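PDB 2HK0: D-psicose 3-epimerase, which catalyses the metal-dependent interconversion of D-fructose and D-psicose by epimerising the ketose at its third carbon. Local coordinates for residues A[114-118]-A[119-123]; A[128-131]-A[132-136]. All coordinates share one frame; numbering follows the deposited sequence.

Contact 1 (A[114-118]-A[119-123]); sequences SNVAK and LDIHT
I121 and V116 meet across the end of helix 99-118, five residues apart, in a compact example of how a helix is stopped. I121 CB lies 3.4 Å from V116 O and touches V116 CG1 at 3.5 Å, a tight carbon pair. I121 CG2, anti to the backbone N, meets V116 CG1 at 3.5 Å. The other branch, CG1, follows the carbonyl oxygen instead, and I121 CD1 is 4.0 Å from V116 O. The two side chains cross at about a right angle, and V116 can present CG1 because its chi1 of 151° sets that methyl roughly anti to its own N.

Three backbone hydrogen bonds lie beneath. V116 O accepts two N-H groups from opposite faces of its plane, L119 N at 3.1 Å and I121 N at 3.3 Å, while D120 N reaches A117 O at 2.9 Å, standing above the carbonyl plane and not on a lone pair. D120 takes positive phi (60°), turning the chain so that the closing pair, I121 N to V116 O and D120 N to A117 O, can form. On the outer side, H122 NE2 gives D120 OD1 a hydrogen bond lying close to the plane of the imidazole ring. The extended K118 chain carries NZ to a hydrogen bond with N115 OD1 (3.1 Å) and a salt bridge with D65; N115 ND2 is hydrogen-bonded to N61 OD1. I121 packs on I60, L82 and A84. This is a Schellman motif with D120 as C-prime residue, ending a barrel helix just ahead of strand 123-126.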
loop_
_atom_site.group_PDB
_atom_site.type_symbol
_atom_site.label_atom_id
_atom_site.label_comp_id
_atom_site.label_asym_id
_atom_site.label_seq_id
_atom_site.Cartn_x
_atom_site.Cartn_y
_atom_site.Cartn_z
ATOM N N SER A 114 13.008 -37.042 18.190
ATOM C CA SER A 114 12.898 -37.668 19.506
ATOM C C SER A 114 13.352 -36.682 20.582
ATOM O O SER A 114 12.723 -36.557 21.633
ATOM C CB SER A 114 13.761 -38.932 19.582
ATOM O OG SER A 114 13.305 -39.908 18.653
ATOM N N ASN A 115 14.447 -35.983 20.320
ATOM C CA ASN A 115 14.954 -35.018 21.289
ATOM C C ASN A 115 13.991 -33.837 21.430
ATOM O O ASN A 115 13.743 -33.358 22.535
ATOM C CB ASN A 115 16.346 -34.544 20.875
ATOM C CG ASN A 115 17.400 -35.630 21.046
ATOM O OD1 ASN A 115 17.311 -36.442 21.963
ATOM N ND2 ASN A 115 18.397 -35.643 20.173
ATOM N N VAL A 116 13.438 -33.397 20.301
ATOM C CA VAL A 116 12.487 -32.289 20.256
ATOM C C VAL A 116 11.278 -32.579 21.152
ATOM O O VAL A 116 10.774 -31.695 21.857
ATOM C CB VAL A 116 12.045 -32.072 18.789
ATOM C CG1 VAL A 116 10.660 -31.507 18.723
ATOM C CG2 VAL A 116 13.071 -31.159 18.076
ATOM N N ALA A 117 10.819 -33.827 21.135
ATOM C CA ALA A 117 9.677 -34.214 21.954
ATOM C C ALA A 117 10.022 -34.138 23.441
ATOM O O ALA A 117 9.148 -33.860 24.274
ATOM C CB ALA A 117 9.216 -35.625 21.578
ATOM N N LYS A 118 11.294 -34.375 23.776
ATOM C CA LYS A 118 11.748 -34.310 25.164
ATOM C C LYS A 118 11.619 -32.891 25.709
ATOM O O LYS A 118 11.638 -32.684 26.925
ATOM C CB LYS A 118 13.208 -34.763 25.288
ATOM C CG LYS A 118 13.442 -36.235 24.998
ATOM C CD LYS A 118 14.946 -36.562 24.965
ATOM C CE LYS A 118 15.186 -38.006 24.526
ATOM N NZ LYS A 118 16.631 -38.324 24.339
ATOM N N LEU A 119 11.511 -31.911 24.816
ATOM C CA LEU A 119 11.362 -30.522 25.239
ATOM C C LEU A 119 9.909 -30.073 25.122
ATOM O O LEU A 119 9.600 -28.882 25.251
ATOM C CB LEU A 119 12.255 -29.594 24.402
ATOM C CG LEU A 119 13.773 -29.727 24.585
ATOM C CD1 LEU A 119 14.463 -28.702 23.716
ATOM C CD2 LEU A 119 14.163 -29.529 26.054
ATOM N N ASP A 120 9.013 -31.025 24.868
ATOM C CA ASP A 120 7.593 -30.723 24.730
ATOM C C ASP A 120 7.346 -29.735 23.581
ATOM O O ASP A 120 6.530 -28.819 23.688
ATOM C CB ASP A 120 7.042 -30.162 26.051
ATOM C CG ASP A 120 5.519 -30.251 26.138
ATOM O OD1 ASP A 120 4.945 -31.151 25.490
ATOM O OD2 ASP A 120 4.899 -29.434 26.857
ATOM N N ILE A 121 8.079 -29.929 22.487
ATOM C CA ILE A 121 7.955 -29.115 21.285
ATOM C C ILE A 121 7.062 -29.894 20.308
ATOM O O ILE A 121 7.308 -31.077 20.039
ATOM C CB ILE A 121 9.341 -28.893 20.632
ATOM C CG1 ILE A 121 10.175 -27.937 21.500
ATOM C CG2 ILE A 121 9.184 -28.364 19.210
ATOM C CD1 ILE A 121 11.606 -27.822 21.049
ATOM N N HIS A 122 6.043 -29.243 19.765
ATOM C CA HIS A 122 5.134 -29.915 18.840
ATOM C C HIS A 122 5.109 -29.352 17.417
ATOM O O HIS A 122 4.434 -29.892 16.531
ATOM C CB HIS A 122 3.725 -29.905 19.444
ATOM C CG HIS A 122 3.602 -30.772 20.655
ATOM N ND1 HIS A 122 3.219 -32.094 20.583
ATOM C CD2 HIS A 122 3.922 -30.542 21.953
ATOM C CE1 HIS A 122 3.313 -32.641 21.783
ATOM N NE2 HIS A 122 3.739 -31.721 22.629
ATOM N N THR A 123 5.845 -28.269 17.200
ATOM C CA THR A 123 5.911 -27.639 15.881
ATOM C C THR A 123 7.366 -27.523 15.447
ATOM O O THR A 123 8.192 -26.928 16.144
ATOM C CB THR A 123 5.264 -26.229 15.897
ATOM O OG1 THR A 123 3.865 -26.354 16.174
ATOM C CG2 THR A 123 5.431 -25.523 14.557
#

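Contact 2 (A[128-131]-A[132-136]); sequences LHSY and WPIDY
I134 sets its CG1 over one face of the Y131 ring, a CH-pi contact 3.8 Å from the ring centroid and 18° off the ring normal. The carbon sits toward the rim, nearest to Y131 CZ at 3.6 Å, and the two side chains cross obliquely. It is a small illustration of how a loop without helix or strand can be shaped by an aromatic residue folding over its own chain. Y131 CG stands between its backbone N and carbonyl carbon (chi1 68°), which brings the ring back over the residues that follow; its CE2 comes within 3.8 Å of I134 CA.

The isoleucine also touches the carbonyl oxygen of Y131. Its CG1 lies 3.4 Å from Y131 O, and CD1, at the end of an extended chain, continues to S130 OG at 3.6 Å. The other branch points elsewhere: I134 CG2 rests over one face of the Y136 ring, offset toward its rim, so the isoleucine is lodged between two tyrosines.

What brings I134 back to Y131 is the turn between them. The peptide bond before P133 is cis, and I134 itself has positive phi (118°). P133 CG lies over one face of the W132 indole, 3.6 Å above its plane. Just beyond the turn, D135 OD1 is hydrogen-bonded to S137 OG.

Around this loop, K90 packs on Y131 and P133, and W132 shares a backbone hydrogen bond with P88. Y136 OH is hydrogen-bonded to H178 ND1, and its ring meets that of W280 of the second subunit. Residues 128-136 lie in the connection from strand 123-126 to helix 142-162, with L128 and H129 packed against strand 166-170.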
loop_
_atom_site.group_PDB
_atom_site.type_symbol
_atom_site.label_atom_id
_atom_site.label_comp_id
_atom_site.label_asym_id
_atom_site.label_seq_id
_atom_site.Cartn_x
_atom_site.Cartn_y
_atom_site.Cartn_z
ATOM N N LEU A 128 12.566 -28.406 5.451
ATOM C CA LEU A 128 12.681 -29.831 5.754
ATOM C C LEU A 128 12.832 -30.714 4.532
ATOM O O LEU A 128 13.397 -31.811 4.612
ATOM C CB LEU A 128 11.470 -30.307 6.565
ATOM C CG LEU A 128 10.974 -29.433 7.724
ATOM C CD1 LEU A 128 10.085 -30.269 8.662
ATOM C CD2 LEU A 128 12.156 -28.867 8.490
ATOM N N HIS A 129 12.330 -30.227 3.408
ATOM C CA HIS A 129 12.370 -30.941 2.140
ATOM C C HIS A 129 13.684 -30.756 1.401
ATOM O O HIS A 129 13.885 -31.327 0.330
ATOM C CB HIS A 129 11.283 -30.385 1.236
ATOM C CG HIS A 129 11.473 -28.932 0.920
ATOM N ND1 HIS A 129 11.445 -27.952 1.892
ATOM C CD2 HIS A 129 11.735 -28.296 -0.249
ATOM C CE1 HIS A 129 11.683 -26.777 1.335
ATOM N NE2 HIS A 129 11.861 -26.958 0.037
ATOM N N SER A 130 14.573 -29.950 1.959
ATOM C CA SER A 130 15.801 -29.628 1.260
ATOM C C SER A 130 16.949 -29.480 2.249
ATOM O O SER A 130 17.045 -30.219 3.225
ATOM C CB SER A 130 15.555 -28.316 0.503
ATOM O OG SER A 130 16.662 -27.879 -0.252
ATOM N N TYR A 131 17.829 -28.527 1.977
ATOM C CA TYR A 131 18.946 -28.255 2.857
ATOM C C TYR A 131 19.495 -26.878 2.531
ATOM O O TYR A 131 19.024 -26.202 1.611
ATOM C CB TYR A 131 20.052 -29.290 2.678
ATOM C CG TYR A 131 20.757 -29.209 1.342
ATOM C CD1 TYR A 131 20.201 -29.786 0.205
ATOM C CD2 TYR A 131 21.987 -28.557 1.221
ATOM C CE1 TYR A 131 20.859 -29.724 -1.029
ATOM C CE2 TYR A 131 22.651 -28.487 -0.004
ATOM C CZ TYR A 131 22.085 -29.074 -1.123
ATOM O OH TYR A 131 22.750 -29.024 -2.327
ATOM N N TRP A 132 20.485 -26.473 3.314
ATOM C CA TRP A 132 21.168 -25.205 3.144
ATOM C C TRP A 132 22.663 -25.502 3.311
ATOM O O TRP A 132 23.039 -26.338 4.130
ATOM C CB TRP A 132 20.731 -24.217 4.214
ATOM C CG TRP A 132 21.569 -23.011 4.194
ATOM C CD1 TRP A 132 21.397 -21.905 3.419
ATOM C CD2 TRP A 132 22.770 -22.801 4.940
ATOM N NE1 TRP A 132 22.420 -21.014 3.633
ATOM C CE2 TRP A 132 23.278 -21.540 4.564
ATOM C CE3 TRP A 132 23.467 -23.558 5.892
ATOM C CZ2 TRP A 132 24.455 -21.012 5.108
ATOM C CZ3 TRP A 132 24.640 -23.035 6.436
ATOM C CH2 TRP A 132 25.121 -21.771 6.040
ATOM N N PRO A 133 23.539 -24.799 2.573
ATOM C CA PRO A 133 23.339 -23.734 1.585
ATOM C C PRO A 133 22.612 -24.110 0.290
ATOM O O PRO A 133 21.438 -23.773 0.098
ATOM C CB PRO A 133 24.768 -23.256 1.305
ATOM C CG PRO A 133 25.520 -23.625 2.560
ATOM C CD PRO A 133 24.978 -24.992 2.833
ATOM N N ILE A 134 23.350 -24.790 -0.583
ATOM C CA ILE A 134 22.929 -25.253 -1.909
ATOM C C ILE A 134 23.835 -24.550 -2.919
ATOM O O ILE A 134 23.737 -23.343 -3.126
ATOM C CB ILE A 134 21.442 -24.935 -2.260
ATOM C CG1 ILE A 134 20.492 -25.859 -1.481
ATOM C CG2 ILE A 134 21.205 -25.168 -3.750
ATOM C CD1 ILE A 134 19.026 -25.657 -1.813
ATOM N N ASP A 135 24.732 -25.313 -3.534
ATOM C CA ASP A 135 25.668 -24.757 -4.503
ATOM C C ASP A 135 24.975 -24.485 -5.826
ATOM O O ASP A 135 24.793 -25.391 -6.643
ATOM C CB ASP A 135 26.836 -25.726 -4.726
ATOM C CG ASP A 135 27.904 -25.156 -5.649
ATOM O OD1 ASP A 135 27.537 -24.490 -6.638
ATOM O OD2 ASP A 135 29.108 -25.381 -5.393
ATOM N N TYR A 136 24.591 -23.233 -6.041
ATOM C CA TYR A 136 23.927 -22.871 -7.282
ATOM C C TYR A 136 24.894 -22.656 -8.447
ATOM O O TYR A 136 24.485 -22.242 -9.530
ATOM C CB TYR A 136 23.038 -21.638 -7.074
ATOM C CG TYR A 136 21.727 -21.988 -6.404
ATOM C CD1 TYR A 136 20.874 -22.928 -6.970
ATOM C CD2 TYR A 136 21.363 -21.425 -5.184
ATOM C CE1 TYR A 136 19.699 -23.308 -6.343
ATOM C CE2 TYR A 136 20.177 -21.801 -4.547
ATOM C CZ TYR A 136 19.356 -22.747 -5.134
ATOM O OH TYR A 136 18.214 -23.173 -4.503
#

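How the contacts relate
Read from the N terminus, the two contacts follow in series around one strand of the barrel, neither nesting nor crossing. Contact 1 closes the turn in which helix 99-118 gives way to strand 123-126; contact 2 shapes the loop that leaves that strand for helix 142-162. Their centres are about 24 Å apart and their nearest atoms about 8 Å, without touching. Between them they mark the entry to and exit from strand 123-126. In contact 1 the helix end and the turn residues together pack on helices 57-60 and 65-77 and on strand 81-85, which I121 meets, whereas the region of contact 2 leans on strand 166-170 and reaches the second subunit.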